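Local structure of structural PPIase-like protein L605 (Mimivirus, 2OSE) at residues F40-N46 with V106-I112; N87-G93 with S145-L151; Y119-H123 with L163-V169. The protein is a viral cyclophilin that forms a homotrimer and, as in its family, may act as a peptidyl-prolyl cis-trans isomerase and bind cyclosporin A. One frame throughout, in Å; residues are numbered along the deposited sequence.

The three contacts illustrate how a cyclophilin joins helix, loops and strands round one curled antiparallel sheet. Interaction 1 fixes the start of helix 41-52 to the long loop between strands 89-92 and 128-135; interaction 2 pairs strand 89-92 with strand 147-150; interaction 3 joins a later part of the same loop to the turn before strand 168-175 and to the first part of that strand. Centre to centre, interactions 1 and 2 lie about 18 Å apart, 1 and 3 about 17 Å, 2 and 3 about 13 Å. Along the chain interaction 2 alternates with both others, whereas interaction 1 closes before interaction 3 opens. Interactions 2 and 3 also meet the second subunit, consistent with a part in the trimer.

Interaction 1. Residues F40-N46 with V106-I112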
# COMPACT_ATOMS: atom_id res chain seq x y z
N PHE A 40 -8.79 -16.02 26.90
CA PHE A 40 -8.41 -14.62 26.97
C PHE A 40 -9.64 -13.81 27.30
O PHE A 40 -10.23 -13.19 26.39
CB PHE A 40 -7.88 -14.16 25.58
CG PHE A 40 -7.22 -12.81 25.55
CD1 PHE A 40 -7.19 -11.97 26.67
CD2 PHE A 40 -6.62 -12.36 24.34
CE1 PHE A 40 -6.59 -10.72 26.61
CE2 PHE A 40 -6.01 -11.11 24.27
CZ PHE A 40 -5.98 -10.28 25.40
N PRO A 41 -10.05 -13.79 28.58
CA PRO A 41 -11.28 -13.10 28.92
C PRO A 41 -11.50 -11.68 28.41
O PRO A 41 -12.57 -11.37 27.87
CB PRO A 41 -11.29 -13.15 30.46
CG PRO A 41 -10.63 -14.42 30.77
CD PRO A 41 -9.48 -14.47 29.77
N ALA A 42 -10.52 -10.79 28.60
CA ALA A 42 -10.73 -9.39 28.20
C ALA A 42 -10.78 -9.22 26.67
O ALA A 42 -11.47 -8.35 26.17
CB ALA A 42 -9.59 -8.48 28.79
N GLY A 43 -10.02 -10.02 25.95
CA GLY A 43 -9.98 -9.93 24.48
C GLY A 43 -11.23 -10.51 23.83
O GLY A 43 -11.72 -9.98 22.85
N VAL A 44 -11.73 -11.60 24.40
CA VAL A 44 -13.04 -12.20 24.04
C VAL A 44 -14.21 -11.25 24.31
O VAL A 44 -15.07 -11.04 23.43
CB VAL A 44 -13.22 -13.57 24.73
CG1 VAL A 44 -14.69 -14.09 24.60
CG2 VAL A 44 -12.26 -14.55 24.14
N GLU A 45 -14.24 -10.66 25.50
CA GLU A 45 -15.32 -9.71 25.80
C GLU A 45 -15.31 -8.48 24.90
O GLU A 45 -16.36 -8.04 24.46
CB GLU A 45 -15.37 -9.32 27.31
CG GLU A 45 -15.75 -10.48 28.23
CD GLU A 45 -17.16 -11.08 27.99
OE1 GLU A 45 -18.09 -10.39 27.52
OE2 GLU A 45 -17.33 -12.28 28.30
N ASN A 46 -14.12 -7.97 24.58
CA ASN A 46 -14.05 -6.85 23.65
C ASN A 46 -14.58 -7.28 22.28
O ASN A 46 -15.36 -6.56 21.68
CB ASN A 46 -12.60 -6.35 23.53
CG ASN A 46 -12.47 -5.13 22.62
OD1 ASN A 46 -13.18 -4.13 22.79
ND2 ASN A 46 -11.52 -5.20 21.66
N VAL A 106 -13.67 -1.47 23.85
CA VAL A 106 -14.87 -1.07 24.60
C VAL A 106 -14.52 -0.54 26.01
O VAL A 106 -15.38 -0.05 26.74
CB VAL A 106 -15.92 -2.22 24.71
CG1 VAL A 106 -16.42 -2.65 23.32
CG2 VAL A 106 -15.35 -3.44 25.49
N TYR A 107 -13.25 -0.67 26.38
CA TYR A 107 -12.81 -0.25 27.71
C TYR A 107 -12.31 1.20 27.73
O TYR A 107 -11.16 1.45 28.11
CB TYR A 107 -11.70 -1.20 28.17
CG TYR A 107 -12.07 -2.67 28.01
CD1 TYR A 107 -13.09 -3.24 28.77
CD2 TYR A 107 -11.38 -3.48 27.10
CE1 TYR A 107 -13.42 -4.60 28.64
CE2 TYR A 107 -11.69 -4.85 26.97
CZ TYR A 107 -12.72 -5.39 27.74
OH TYR A 107 -13.05 -6.71 27.60
N CYS A 108 -13.16 2.14 27.33
CA CYS A 108 -12.74 3.54 27.07
C CYS A 108 -11.51 3.62 26.14
O CYS A 108 -10.64 4.50 26.30
CB CYS A 108 -12.46 4.30 28.37
SG CYS A 108 -13.82 4.21 29.55
N ASP A 109 -11.45 2.68 25.19
CA ASP A 109 -10.35 2.58 24.24
C ASP A 109 -8.99 2.34 24.88
O ASP A 109 -7.95 2.56 24.25
CB ASP A 109 -10.32 3.80 23.31
CG ASP A 109 -11.46 3.79 22.33
OD1 ASP A 109 -11.45 2.93 21.41
OD2 ASP A 109 -12.37 4.63 22.49
N GLU A 110 -9.01 1.86 26.12
CA GLU A 110 -7.80 1.39 26.78
C GLU A 110 -7.27 0.16 26.05
O GLU A 110 -8.05 -0.71 25.64
CB GLU A 110 -8.06 1.00 28.24
CG GLU A 110 -8.38 2.13 29.20
CD GLU A 110 -8.60 1.59 30.62
OE1 GLU A 110 -9.75 1.65 31.09
OE2 GLU A 110 -7.63 1.09 31.26
N PRO A 111 -5.93 0.07 25.90
CA PRO A 111 -5.28 -1.14 25.45
C PRO A 111 -5.69 -2.33 26.30
O PRO A 111 -5.92 -2.18 27.51
CB PRO A 111 -3.79 -0.86 25.70
CG PRO A 111 -3.65 0.62 25.72
CD PRO A 111 -4.98 1.18 26.15
N ILE A 112 -5.75 -3.52 25.69
CA ILE A 112 -6.03 -4.74 26.44
C ILE A 112 -4.75 -5.49 26.73
O ILE A 112 -4.07 -5.91 25.81
CB ILE A 112 -7.03 -5.71 25.67
CG1 ILE A 112 -8.30 -4.96 25.30
CG2 ILE A 112 -7.34 -6.94 26.53
CD1 ILE A 112 -9.11 -5.61 24.17
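Ala-42 and Asn-46, one turn apart near the start of helix 41-52 of the cyclophilin fold, both meet the loop 106-112, and the contact divides into a close-packed inner part and a looser outer bend. On the inner side Ile-112 does the filling. Its CG2 branch lies 3.5 Å from Ala-42 CB and also approaches the Phe-40 ring obliquely at CZ, while its CD1 reaches the Asn-46 side chain, 3.6 Å from CB of that residue. Phe-40, at the N-cap position, has its ring folded back over the first turn, with Gly-43 N above one face toward the rim; Phe-116 and Tyr-143 meet the same ring edge-to-face.

Polar groups close the rest of this buried side. Tyr-107 stretches toward the helix and donates from OH to Ala-42 O at 2.7 Å, in the carbonyl plane and on a lone pair. That oxygen also accepts the helical bond from Asn-46 N, two grips that should hold the carbonyl firmly. Glu-45, also buried, brings its CB to Tyr-107 OH while its carboxylate turns off to Arg-37 and Ser-11. Val-106 CG2 sits over the centre of one face of the Tyr-107 ring, and Ile-112 CD1 lies at the ring edge.

By contrast, the type I' turn that starts at Tyr-107 leaves the helix after that residue, and Cys-108 to Glu-110 do not touch segment 40-46. Cys-108 at its bend is exposed, and Asp-109 is held instead by a salt bridge to Arg-74. Back on the buried side, with CG anti to the backbone N (chi1 -177°), Asn-46 carries its amide to the loop, where OD1 accepts Val-106 N at 2.9 Å, the donor tilted 27° from the amide carbonyl plane.

Interaction 2. Residues N87-G93 with S145-L151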
# COMPACT_ATOMS: atom_id res chain seq x y z
N ASN A 87 -4.59 -18.25 0.85
CA ASN A 87 -4.18 -19.52 1.50
C ASN A 87 -3.66 -19.32 2.92
O ASN A 87 -3.07 -20.24 3.50
CB ASN A 87 -3.10 -20.29 0.70
CG ASN A 87 -3.65 -20.98 -0.52
OD1 ASN A 87 -2.87 -21.41 -1.39
ND2 ASN A 87 -4.95 -21.10 -0.61
N ASN A 88 -3.89 -18.14 3.49
CA ASN A 88 -3.41 -17.84 4.83
C ASN A 88 -4.47 -17.27 5.74
O ASN A 88 -5.00 -18.00 6.60
CB ASN A 88 -2.15 -16.96 4.82
CG ASN A 88 -0.96 -17.70 4.33
OD1 ASN A 88 -0.13 -18.22 5.12
ND2 ASN A 88 -0.84 -17.79 3.00
N TYR A 89 -4.80 -15.99 5.56
CA TYR A 89 -5.67 -15.28 6.53
C TYR A 89 -6.35 -14.06 5.96
O TYR A 89 -5.95 -13.54 4.90
CB TYR A 89 -4.90 -14.86 7.80
CG TYR A 89 -3.58 -14.12 7.53
CD1 TYR A 89 -3.59 -12.79 7.09
CD2 TYR A 89 -2.34 -14.74 7.74
CE1 TYR A 89 -2.37 -12.09 6.84
CE2 TYR A 89 -1.11 -14.05 7.48
CZ TYR A 89 -1.16 -12.75 7.02
OH TYR A 89 0.01 -12.07 6.76
N ILE A 90 -7.35 -13.57 6.70
CA ILE A 90 -7.90 -12.24 6.47
C ILE A 90 -7.87 -11.52 7.83
O ILE A 90 -7.93 -12.19 8.86
CB ILE A 90 -9.34 -12.29 5.91
CG1 ILE A 90 -10.27 -13.08 6.85
CG2 ILE A 90 -9.36 -12.87 4.47
CD1 ILE A 90 -11.70 -13.09 6.36
N VAL A 91 -7.82 -10.20 7.82
CA VAL A 91 -7.67 -9.40 9.06
C VAL A 91 -8.58 -8.21 9.00
O VAL A 91 -8.74 -7.60 7.94
CB VAL A 91 -6.18 -8.98 9.30
CG1 VAL A 91 -6.06 -8.14 10.56
CG2 VAL A 91 -5.31 -10.20 9.43
N SER A 92 -9.24 -7.88 10.11
CA SER A 92 -10.12 -6.73 10.18
C SER A 92 -10.07 -6.09 11.57
O SER A 92 -9.28 -6.51 12.39
CB SER A 92 -11.56 -7.12 9.79
OG SER A 92 -12.35 -5.96 9.56
N GLY A 93 -10.89 -5.07 11.81
CA GLY A 93 -11.01 -4.51 13.16
C GLY A 93 -10.81 -3.02 13.37
O GLY A 93 -10.83 -2.56 14.51
N SER A 145 -9.29 -4.33 19.01
CA SER A 145 -10.34 -4.86 18.13
C SER A 145 -9.84 -5.63 16.88
O SER A 145 -10.66 -6.26 16.19
CB SER A 145 -11.22 -3.70 17.69
OG SER A 145 -10.43 -2.70 17.04
N THR A 146 -8.55 -5.52 16.58
CA THR A 146 -7.91 -6.16 15.43
C THR A 146 -7.87 -7.69 15.53
O THR A 146 -7.31 -8.25 16.47
CB THR A 146 -6.44 -5.66 15.20
OG1 THR A 146 -6.43 -4.22 15.26
CG2 THR A 146 -5.91 -6.13 13.81
N PHE A 147 -8.45 -8.36 14.54
CA PHE A 147 -8.62 -9.79 14.64
C PHE A 147 -8.30 -10.46 13.30
O PHE A 147 -8.42 -9.85 12.25
CB PHE A 147 -10.06 -10.13 15.13
CG PHE A 147 -11.14 -9.92 14.08
CD1 PHE A 147 -11.38 -10.90 13.11
CD2 PHE A 147 -11.90 -8.77 14.06
CE1 PHE A 147 -12.36 -10.74 12.17
CE2 PHE A 147 -12.90 -8.58 13.11
CZ PHE A 147 -13.12 -9.56 12.17
N MET A 148 -7.93 -11.73 13.35
CA MET A 148 -7.54 -12.49 12.20
C MET A 148 -8.38 -13.77 12.13
O MET A 148 -8.66 -14.37 13.16
CB MET A 148 -6.08 -12.88 12.38
CG MET A 148 -5.48 -13.68 11.23
SD MET A 148 -3.80 -14.25 11.54
CE MET A 148 -2.91 -12.68 11.31
N ILE A 149 -8.72 -14.19 10.91
CA ILE A 149 -9.30 -15.53 10.67
C ILE A 149 -8.45 -16.25 9.65
O ILE A 149 -8.13 -15.70 8.56
CB ILE A 149 -10.81 -15.43 10.19
CG1 ILE A 149 -11.65 -14.68 11.23
CG2 ILE A 149 -11.38 -16.82 9.89
CD1 ILE A 149 -13.09 -14.48 10.82
N THR A 150 -8.10 -17.50 9.96
CA THR A 150 -7.29 -18.30 9.04
C THR A 150 -8.14 -18.86 7.90
O THR A 150 -9.28 -19.34 8.13
CB THR A 150 -6.56 -19.48 9.74
OG1 THR A 150 -7.49 -20.20 10.58
CG2 THR A 150 -5.40 -18.99 10.61
N LEU A 151 -7.55 -18.90 6.69
CA LEU A 151 -8.23 -19.38 5.47
C LEU A 151 -7.87 -20.82 5.19
O LEU A 151 -8.50 -21.47 4.33
CB LEU A 151 -7.90 -18.52 4.24
CG LEU A 151 -8.32 -17.05 4.31
CD1 LEU A 151 -7.76 -16.25 3.12
CD2 LEU A 151 -9.85 -16.86 4.39
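An antiparallel strand pair within the curled cyclophilin sheet joins 89-92 to 147-150, their directions 160° apart. Ile-90 with Ile-149 and Ser-92 with Phe-147 are the hydrogen-bonded pairs, each closed by two backbone bonds; that from Ile-90 N to Ile-149 O is 2.9 Å. Tyr-89 with Thr-150 and Val-91 with Met-148 are the non-hydrogen-bonded pairs.

On the Tyr-89 face, Met-148 runs out extended and then bends at chi3 (-75°), which brings CE over the centre of the tyrosine ring, 4.0 Å above its plane. Its SD approaches more obliquely, a Met-aromatic contact, and CE also touches Val-91 CG2. Ala-191 of the second subunit packs on both Tyr-89 and Met-148. On the other face the Phe-147 ring turns a face to Ser-92 CA, with CZ 3.7 Å from Ser-92 CB, while Leu-151 CD1 meets Ile-90 CG2 and helix 177-186 packs beneath.

Each end has its own clasp: Leu-151 N donates to Asn-88 O at 2.7 Å from above the carbonyl plane, and Ser-145 OG donates to Gly-93 O at 2.6 Å. The pair, with a classic beta bulge at Asn-88 and Tyr-89, is part of the antiparallel cyclophilin barrel.

Interaction 3. Residues Y119-H123 with L163-V169; sequences YFYPH and LDRDQVV
His-123 and Val-169 show how an imidazole can be clamped between aliphatic groups. From the histidine backbone, CB already touches Val-169 CG2, and CG, placed anti to the backbone N (chi1 -151°), lies 3.4 Å from that same methyl. ND1 and CD2 are also close to it, and CG2 sits over one face of the ring, offset toward its rim. CE1 has Val-169 CG2 on one side and Leu-163 CD1 on the other. At the tip, NE2 lies 3.8 Å from Leu-163 CD1 and hydrogen-bonds to Ser-130 OG, which should fix the rotation of the ring.

Beside this sandwich, Tyr-121 and Val-169 meet through CB and CG1, while two waters link their backbones. One accepts from Tyr-121 N and donates to Val-169 O at 2.7 Å; the other accepts from Val-169 N and donates to Tyr-121 O, also at 2.7 Å. Val-169 and Tyr-121 are thus joined through water, with no direct backbone bond between them.

On the solvent side the Arg-165 guanidinium lies flat on Phe-120, planes 7° apart and CZ 3.8 Å from the ring centroid. Cation-pi attraction, bridging water and CH-pi contacts hold the segments together without one direct hydrogen bond between them.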
# COMPACT_ATOMS: atom_id res chain seq x y z
N TYR A 119 -6.51 -21.74 29.41
CA TYR A 119 -6.20 -22.60 28.27
C TYR A 119 -5.61 -21.87 27.08
O TYR A 119 -5.80 -20.66 26.91
CB TYR A 119 -7.43 -23.39 27.81
CG TYR A 119 -7.95 -24.36 28.84
CD1 TYR A 119 -7.53 -25.70 28.82
CD2 TYR A 119 -8.84 -23.95 29.84
CE1 TYR A 119 -8.00 -26.61 29.77
CE2 TYR A 119 -9.32 -24.86 30.79
CZ TYR A 119 -8.90 -26.18 30.74
OH TYR A 119 -9.36 -27.08 31.68
N PHE A 120 -4.89 -22.65 26.27
CA PHE A 120 -4.29 -22.21 25.04
C PHE A 120 -4.84 -23.10 23.91
O PHE A 120 -4.97 -24.31 24.09
CB PHE A 120 -2.77 -22.35 25.17
CG PHE A 120 -2.04 -22.39 23.86
CD1 PHE A 120 -1.68 -21.22 23.22
CD2 PHE A 120 -1.66 -23.60 23.31
CE1 PHE A 120 -0.99 -21.27 22.02
CE2 PHE A 120 -0.97 -23.66 22.11
CZ PHE A 120 -0.63 -22.49 21.47
N TYR A 121 -5.15 -22.48 22.77
CA TYR A 121 -5.61 -23.19 21.58
C TYR A 121 -4.57 -23.06 20.47
O TYR A 121 -4.19 -21.95 20.11
CB TYR A 121 -7.00 -22.67 21.11
CG TYR A 121 -8.06 -22.87 22.16
CD1 TYR A 121 -8.92 -23.98 22.12
CD2 TYR A 121 -8.17 -22.00 23.24
CE1 TYR A 121 -9.87 -24.19 23.13
CE2 TYR A 121 -9.12 -22.21 24.25
CZ TYR A 121 -9.96 -23.31 24.18
OH TYR A 121 -10.88 -23.49 25.17
N PRO A 122 -4.10 -24.19 19.94
CA PRO A 122 -3.10 -24.15 18.84
C PRO A 122 -3.65 -23.41 17.63
O PRO A 122 -4.89 -23.25 17.50
CB PRO A 122 -2.84 -25.63 18.52
CG PRO A 122 -3.36 -26.41 19.75
CD PRO A 122 -4.46 -25.56 20.34
N HIS A 123 -2.74 -22.91 16.78
CA HIS A 123 -3.08 -21.98 15.69
C HIS A 123 -2.74 -22.65 14.35
O HIS A 123 -2.03 -22.09 13.50
CB HIS A 123 -2.30 -20.65 15.87
CG HIS A 123 -2.98 -19.42 15.33
ND1 HIS A 123 -3.97 -19.46 14.37
CD2 HIS A 123 -2.75 -18.11 15.57
CE1 HIS A 123 -4.35 -18.23 14.07
NE2 HIS A 123 -3.63 -17.39 14.79
N LEU A 163 3.39 -17.51 12.12
CA LEU A 163 2.68 -16.57 12.99
C LEU A 163 3.27 -16.61 14.38
O LEU A 163 3.58 -17.68 14.88
CB LEU A 163 1.18 -16.86 13.05
CG LEU A 163 0.33 -16.60 11.78
CD1 LEU A 163 -1.08 -17.20 11.95
CD2 LEU A 163 0.24 -15.11 11.42
N ASP A 164 3.42 -15.43 14.99
CA ASP A 164 3.87 -15.32 16.36
C ASP A 164 2.87 -16.01 17.30
O ASP A 164 1.66 -15.91 17.11
CB ASP A 164 4.03 -13.85 16.72
CG ASP A 164 4.93 -13.63 17.93
OD1 ASP A 164 4.45 -13.80 19.06
OD2 ASP A 164 6.11 -13.25 17.74
N ARG A 165 3.40 -16.72 18.29
CA ARG A 165 2.58 -17.28 19.39
C ARG A 165 1.64 -16.22 19.99
O ARG A 165 0.57 -16.56 20.51
CB ARG A 165 3.53 -17.82 20.46
CG ARG A 165 2.94 -18.14 21.79
CD ARG A 165 2.74 -19.63 22.02
NE ARG A 165 2.15 -19.88 23.34
CZ ARG A 165 2.04 -21.08 23.89
NH1 ARG A 165 2.48 -22.16 23.23
NH2 ARG A 165 1.50 -21.22 25.10
N ASP A 166 2.03 -14.95 19.88
CA ASP A 166 1.22 -13.84 20.36
C ASP A 166 -0.02 -13.58 19.49
O ASP A 166 -0.84 -12.74 19.84
CB ASP A 166 2.03 -12.55 20.43
CG ASP A 166 3.13 -12.57 21.49
OD1 ASP A 166 3.03 -13.35 22.48
OD2 ASP A 166 4.08 -11.76 21.34
N GLN A 167 -0.11 -14.25 18.35
CA GLN A 167 -1.31 -14.20 17.51
C GLN A 167 -2.27 -15.19 18.15
O GLN A 167 -2.38 -16.34 17.72
CB GLN A 167 -0.97 -14.55 16.06
CG GLN A 167 0.03 -13.55 15.38
CD GLN A 167 -0.62 -12.42 14.60
OE1 GLN A 167 -1.79 -12.09 14.80
NE2 GLN A 167 0.14 -11.83 13.68
N VAL A 168 -2.94 -14.73 19.20
CA VAL A 168 -3.64 -15.62 20.15
C VAL A 168 -5.06 -16.05 19.71
O VAL A 168 -5.93 -15.21 19.52
CB VAL A 168 -3.66 -14.99 21.58
CG1 VAL A 168 -4.46 -13.68 21.57
CG2 VAL A 168 -4.28 -15.98 22.63
N VAL A 169 -5.25 -17.36 19.57
CA VAL A 169 -6.53 -17.96 19.18
C VAL A 169 -7.58 -17.82 20.29
O VAL A 169 -7.36 -18.26 21.44
CB VAL A 169 -6.35 -19.44 18.81
CG1 VAL A 169 -7.71 -20.14 18.46
CG2 VAL A 169 -5.40 -19.56 17.66
O HOH W 1 -5.27 -19.46 22.76
O HOH W 2 -3.34 -19.41 20.59